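Local coordinates for protein probable porin (PDB 4FT6) that probably forms a water-filled beta-barrel channel through which small solutes cross the outer membrane of Pseudomonas aeruginosa, at residues Gln48-Tyr53 and Gly61-Gly66; Gly115-Glu120 and Gly138-Ser143. All coordinates share one frame; numbering follows the deposited sequence.

Overall arrangement
Both contacts belong to the first part of the porin barrel, on the same side of the chain's centre, with their own centres about 13 Å apart. Contact 1 comes first along the chain and joins strands 37-50 and 58-71, neighbours in the barrel wall. Contact 2 follows, where the chain leaves strand 110-114 at a corner, runs as segment 117-121, and later rejoins the wall through strand 139-143. The two meet through Leu118, whose CD1 lies 3.6 Å from Ile65 CD1 and also touches the amide of Gln48. The wall of contact 1 thus backs the segment that contact 2 holds, consistent with a loop folded into the barrel lumen.

Contact 1 (Gln48-Tyr53 and Gly61-Gly66); sequences QAKSGY and GVELIG
Ala49 and Leu64 form an antiparallel hydrogen-bonded pair at the heart of this contact, where residues 48-50 and 61-66, on strands 37-50 and 58-71, run antiparallel at 176° with their axes 4.6 Å apart at closest approach. Ala49 N donates to Leu64 O at 3.0 Å, and Leu64 N returns a more bent bond to Ala49 O at 2.7 Å. The ladder continues through Ser51 N, bonded to Val62 O at 3.0 Å. Beyond that the serine side chain takes over: its OG accepts Val62 N at 2.9 Å, while the carbonyl of Ser51 is engaged by Lys104. With chi1 at 76°, OG sits between the backbone N and the carbonyl carbon, and from there it also donates to the carbonyl of Gly52, so two bonds fix the hydroxyl. Lys50 and Glu63, a non-hydrogen-bonded pair, lie on the opposite face from Ala49 and Leu64. Their side chains cross obliquely, Lys50 CG resting 3.5 Å from Glu63 OE2. A bend at the end of the lysine chain (chi4 -85°) swings the ammonium back toward the carboxylate, yet the salt bridge from Lys50 NZ to Glu63 OE1 is long, at 3.8 Å. Glu63 OE2 has another cationic partner in Lys104, which also makes a cation-pi contact with Tyr53. On the other face Leu64 touches a bound detergent, consistent with a surface turned to the membrane, whereas the charged pair probably faces the barrel interior. The whole is an antiparallel beta hairpin in the wall of an OprD-family porin barrel.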
loop_
_atom_site.group_PDB
_atom_site.type_symbol
_atom_site.label_atom_id
_atom_site.label_comp_id
_atom_site.label_asym_id
_atom_site.label_seq_id
_atom_site.Cartn_x
_atom_site.Cartn_y
_atom_site.Cartn_z
ATOM N N GLN A 48 -14.106 0.717 12.512
ATOM C CA GLN A 48 -14.553 1.611 11.456
ATOM C C GLN A 48 -16.055 1.780 11.527
ATOM O O GLN A 48 -16.805 0.823 11.312
ATOM C CB GLN A 48 -14.151 1.074 10.086
ATOM C CG GLN A 48 -12.696 1.259 9.766
ATOM C CD GLN A 48 -12.338 0.737 8.397
ATOM O OE1 GLN A 48 -12.329 -0.475 8.170
ATOM N NE2 GLN A 48 -12.046 1.647 7.472
ATOM N N ALA A 49 -16.481 3.002 11.836
ATOM C CA ALA A 49 -17.897 3.319 11.970
ATOM C C ALA A 49 -18.265 4.449 11.014
ATOM O O ALA A 49 -17.670 5.528 11.042
ATOM C CB ALA A 49 -18.215 3.704 13.387
ATOM N N LYS A 50 -19.236 4.189 10.151
ATOM C CA LYS A 50 -19.680 5.189 9.204
ATOM C C LYS A 50 -21.159 5.391 9.428
ATOM O O LYS A 50 -21.903 4.426 9.578
ATOM C CB LYS A 50 -19.454 4.701 7.774
ATOM C CG LYS A 50 -18.038 4.269 7.481
ATOM C CD LYS A 50 -18.004 3.260 6.352
ATOM C CE LYS A 50 -16.617 2.658 6.185
ATOM N NZ LYS A 50 -15.746 3.495 5.342
ATOM N N SER A 51 -21.584 6.646 9.470
ATOM C CA SER A 51 -22.995 6.943 9.381
ATOM C C SER A 51 -23.302 6.977 7.896
ATOM O O SER A 51 -22.385 6.995 7.067
ATOM C CB SER A 51 -23.282 8.317 9.970
ATOM O OG SER A 51 -22.879 9.337 9.070
ATOM N N GLY A 52 -24.588 6.987 7.566
ATOM C CA GLY A 52 -25.030 7.400 6.246
ATOM C C GLY A 52 -25.112 8.925 6.164
ATOM O O GLY A 52 -24.506 9.637 6.981
ATOM N N TYR A 53 -25.864 9.434 5.189
ATOM C CA TYR A 53 -25.943 10.877 4.945
ATOM C C TYR A 53 -27.309 11.436 5.322
ATOM O O TYR A 53 -28.322 10.769 5.120
ATOM C CB TYR A 53 -25.673 11.188 3.468
ATOM C CG TYR A 53 -24.216 11.155 3.077
ATOM C CD1 TYR A 53 -23.365 12.194 3.432
ATOM C CD2 TYR A 53 -23.687 10.096 2.333
ATOM C CE1 TYR A 53 -22.023 12.176 3.073
ATOM C CE2 TYR A 53 -22.347 10.076 1.966
ATOM C CZ TYR A 53 -21.523 11.120 2.344
ATOM O OH TYR A 53 -20.195 11.135 2.001
ATOM N N GLY A 61 -22.499 13.565 6.939
ATOM C CA GLY A 61 -22.248 12.294 7.585
ATOM C C GLY A 61 -20.935 12.321 8.351
ATOM O O GLY A 61 -20.134 13.256 8.221
ATOM N N VAL A 62 -20.700 11.299 9.160
ATOM C CA VAL A 62 -19.450 11.266 9.890
ATOM C C VAL A 62 -18.955 9.843 10.030
ATOM O O VAL A 62 -19.748 8.908 10.185
ATOM C CB VAL A 62 -19.558 11.986 11.265
ATOM C CG1 VAL A 62 -20.465 11.219 12.235
ATOM C CG2 VAL A 62 -18.170 12.211 11.849
ATOM N N GLU A 63 -17.638 9.695 9.942
ATOM C CA GLU A 63 -16.986 8.401 10.033
ATOM C C GLU A 63 -15.975 8.408 11.184
ATOM O O GLU A 63 -15.533 9.466 11.629
ATOM C CB GLU A 63 -16.304 8.059 8.703
ATOM C CG GLU A 63 -17.281 7.853 7.565
ATOM C CD GLU A 63 -16.639 7.302 6.286
ATOM O OE1 GLU A 63 -15.389 7.182 6.202
ATOM O OE2 GLU A 63 -17.413 6.990 5.353
ATOM N N LEU A 64 -15.608 7.227 11.660
ATOM C CA LEU A 64 -14.672 7.108 12.766
ATOM C C LEU A 64 -13.710 5.971 12.460
ATOM O O LEU A 64 -14.134 4.892 12.022
ATOM C CB LEU A 64 -15.433 6.803 14.057
ATOM C CG LEU A 64 -14.740 7.068 15.389
ATOM C CD1 LEU A 64 -14.711 8.558 15.666
ATOM C CD2 LEU A 64 -15.461 6.342 16.509
ATOM N N ILE A 65 -12.417 6.209 12.656
ATOM C CA ILE A 65 -11.441 5.135 12.537
ATOM C C ILE A 65 -10.715 4.948 13.868
ATOM O O ILE A 65 -10.106 5.884 14.398
ATOM C CB ILE A 65 -10.436 5.393 11.400
ATOM C CG1 ILE A 65 -11.193 5.627 10.089
ATOM C CG2 ILE A 65 -9.469 4.219 11.274
ATOM C CD1 ILE A 65 -10.312 5.894 8.887
ATOM N N GLY A 66 -10.810 3.746 14.425
ATOM C CA GLY A 66 -10.199 3.461 15.709
ATOM C C GLY A 66 -9.168 2.359 15.544
ATOM O O GLY A 66 -9.414 1.347 14.854
#

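Contact 2 (Gly115-Glu120 and Gly138-Ser143); sequences GELLPE and GGMLTS. With C8E ((hydroxyethyloxy)tri(ethyloxy)octane), chain D.
Gly115 and Gly138 pair at the two ends of an excursion that leaves the barrel wall between strands 110-114 and 139-143, the chain turning a corner at each. Theirs is an antiparallel hydrogen-bonded pair with CA atoms 5.4 Å apart. Gly115 N donates to Gly138 O at 2.8 Å, and Gly138 N answers with a longer bond to Gly115 O at 3.3 Å. From this clasp the touching parts diverge by 57°. Such a fold away from the wall after the fifth strand is consistent with the third loop of OprD-family channels, which in relatives folds inward and narrows the pore. Leu117 and Met140 fill the angle between the diverging backbones, sliding past each other in opposite directions. Leu117 extends CD1 over the Gly138-Gly139 backbone to meet Met140 CG at 3.4 Å. The methionine chain runs straight as far as SD and then bends (chi3 75°), which carries its methyl to the proline: Met140 CE lies 3.9 Å from Pro119 CB. Met156 of strand 149-160 touches all three side chains and extends this apolar cluster. Glu116 points the other way, and its CB and OE1 border the octyl end of the detergent, C8E C1 being 3.5 Å from OE1. The same carboxylate is held by Arg98 and Thr135 at OE2, and by the amide of Gln137 at OE1.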
loop_
_atom_site.group_PDB
_atom_site.type_symbol
_atom_site.label_atom_id
_atom_site.label_comp_id
_atom_site.label_asym_id
_atom_site.label_seq_id
_atom_site.Cartn_x
_atom_site.Cartn_y
_atom_site.Cartn_z
ATOM N N GLY A 115 -10.497 14.923 7.715
ATOM C CA GLY A 115 -10.136 14.357 8.999
ATOM C C GLY A 115 -9.179 13.194 8.855
ATOM O O GLY A 115 -8.181 13.293 8.129
ATOM N N GLU A 116 -9.479 12.100 9.556
ATOM C CA GLU A 116 -8.666 10.890 9.478
ATOM C C GLU A 116 -8.992 10.112 8.183
ATOM O O GLU A 116 -10.127 9.678 7.967
ATOM C CB GLU A 116 -8.887 10.016 10.729
ATOM C CG GLU A 116 -7.958 8.807 10.849
ATOM C CD GLU A 116 -6.563 9.161 11.370
ATOM O OE1 GLU A 116 -6.152 10.339 11.252
ATOM O OE2 GLU A 116 -5.862 8.261 11.907
ATOM N N LEU A 117 -8.004 9.948 7.311
ATOM C CA LEU A 117 -8.257 9.350 6.002
ATOM C C LEU A 117 -7.410 8.119 5.709
ATOM O O LEU A 117 -6.283 7.994 6.212
ATOM C CB LEU A 117 -8.037 10.387 4.902
ATOM C CG LEU A 117 -9.029 11.533 4.988
ATOM C CD1 LEU A 117 -8.662 12.669 4.034
ATOM C CD2 LEU A 117 -10.451 11.031 4.724
ATOM N N LEU A 118 -7.970 7.228 4.887
ATOM C CA LEU A 118 -7.266 6.054 4.356
ATOM C C LEU A 118 -7.164 6.135 2.825
ATOM O O LEU A 118 -7.821 5.363 2.114
ATOM C CB LEU A 118 -7.994 4.766 4.761
ATOM C CG LEU A 118 -7.919 4.372 6.243
ATOM C CD1 LEU A 118 -9.036 3.378 6.577
ATOM C CD2 LEU A 118 -6.524 3.789 6.602
ATOM N N PRO A 119 -6.338 7.067 2.308
ATOM C CA PRO A 119 -6.293 7.246 0.842
ATOM C C PRO A 119 -5.656 6.076 0.110
ATOM O O PRO A 119 -4.593 5.589 0.521
ATOM C CB PRO A 119 -5.391 8.484 0.651
ATOM C CG PRO A 119 -4.521 8.521 1.890
ATOM C CD PRO A 119 -5.419 7.984 3.011
ATOM N N GLU A 120 -6.278 5.647 -0.982
ATOM C CA GLU A 120 -5.653 4.653 -1.849
ATOM C C GLU A 120 -5.486 5.232 -3.250
ATOM O O GLU A 120 -6.262 4.952 -4.157
ATOM C CB GLU A 120 -6.448 3.340 -1.843
ATOM C CG GLU A 120 -6.263 2.516 -0.585
ATOM C CD GLU A 120 -7.140 1.276 -0.555
ATOM O OE1 GLU A 120 -8.211 1.304 0.084
ATOM O OE2 GLU A 120 -6.757 0.264 -1.171
ATOM N N GLY A 138 -6.166 15.213 6.431
ATOM C CA GLY A 138 -6.451 16.313 5.532
ATOM C C GLY A 138 -7.857 16.173 4.990
ATOM O O GLY A 138 -8.796 15.911 5.758
ATOM N N GLY A 139 -8.007 16.337 3.676
ATOM C CA GLY A 139 -9.318 16.380 3.069
ATOM C C GLY A 139 -9.270 15.839 1.656
ATOM O O GLY A 139 -8.333 16.132 0.894
ATOM N N MET A 140 -10.277 15.047 1.294
ATOM C CA MET A 140 -10.320 14.477 -0.041
ATOM C C MET A 140 -11.619 14.799 -0.741
ATOM O O MET A 140 -12.712 14.670 -0.172
ATOM C CB MET A 140 -10.132 12.956 -0.004
ATOM C CG MET A 140 -8.821 12.506 0.593
ATOM S SD MET A 140 -8.804 10.717 0.809
ATOM C CE MET A 140 -8.571 10.206 -0.892
ATOM N N LEU A 141 -11.483 15.222 -1.988
ATOM C CA LEU A 141 -12.629 15.428 -2.848
ATOM C C LEU A 141 -12.605 14.342 -3.927
ATOM O O LEU A 141 -11.550 14.023 -4.488
ATOM C CB LEU A 141 -12.574 16.820 -3.480
ATOM C CG LEU A 141 -13.796 17.298 -4.253
ATOM C CD1 LEU A 141 -15.015 17.106 -3.385
ATOM C CD2 LEU A 141 -13.652 18.765 -4.626
ATOM N N THR A 142 -13.769 13.767 -4.194
ATOM C CA THR A 142 -13.918 12.752 -5.219
ATOM C C THR A 142 -15.191 13.059 -5.999
ATOM O O THR A 142 -16.273 13.207 -5.409
ATOM C CB THR A 142 -14.058 11.374 -4.600
ATOM O OG1 THR A 142 -13.051 11.199 -3.592
ATOM C CG2 THR A 142 -13.951 10.286 -5.694
ATOM N N SER A 143 -15.078 13.175 -7.316
ATOM C CA SER A 143 -16.235 13.600 -8.089
ATOM C C SER A 143 -16.411 12.813 -9.370
ATOM O O SER A 143 -15.458 12.612 -10.134
ATOM C CB SER A 143 -16.191 15.098 -8.388
ATOM O OG SER A 143 -17.419 15.490 -8.969
HETATM C C1 C8E D . -8.052 12.815 12.916
HETATM C C2 C8E D . -9.404 13.302 13.450
HETATM C C3 C8E D . -9.261 14.110 14.743
HETATM C C4 C8E D . -9.621 13.328 16.005
HETATM C C5 C8E D . -11.009 13.710 16.512
HETATM C C6 C8E D . -11.387 13.105 17.859
HETATM C C7 C8E D . -12.450 12.013 17.756
HETATM C C8 C8E D . -13.235 11.918 19.065
HETATM O O9 C8E D . -14.452 11.206 18.954
HETATM C C10 C8E D . -14.346 9.826 19.243
HETATM C C11 C8E D . -15.273 9.423 20.391
HETATM O O12 C8E D . -16.610 9.828 20.171
HETATM C C13 C8E D . -17.561 9.009 20.824
HETATM C C14 C8E D . -18.934 9.134 20.170
HETATM O O15 C8E D . -19.222 8.004 19.372
#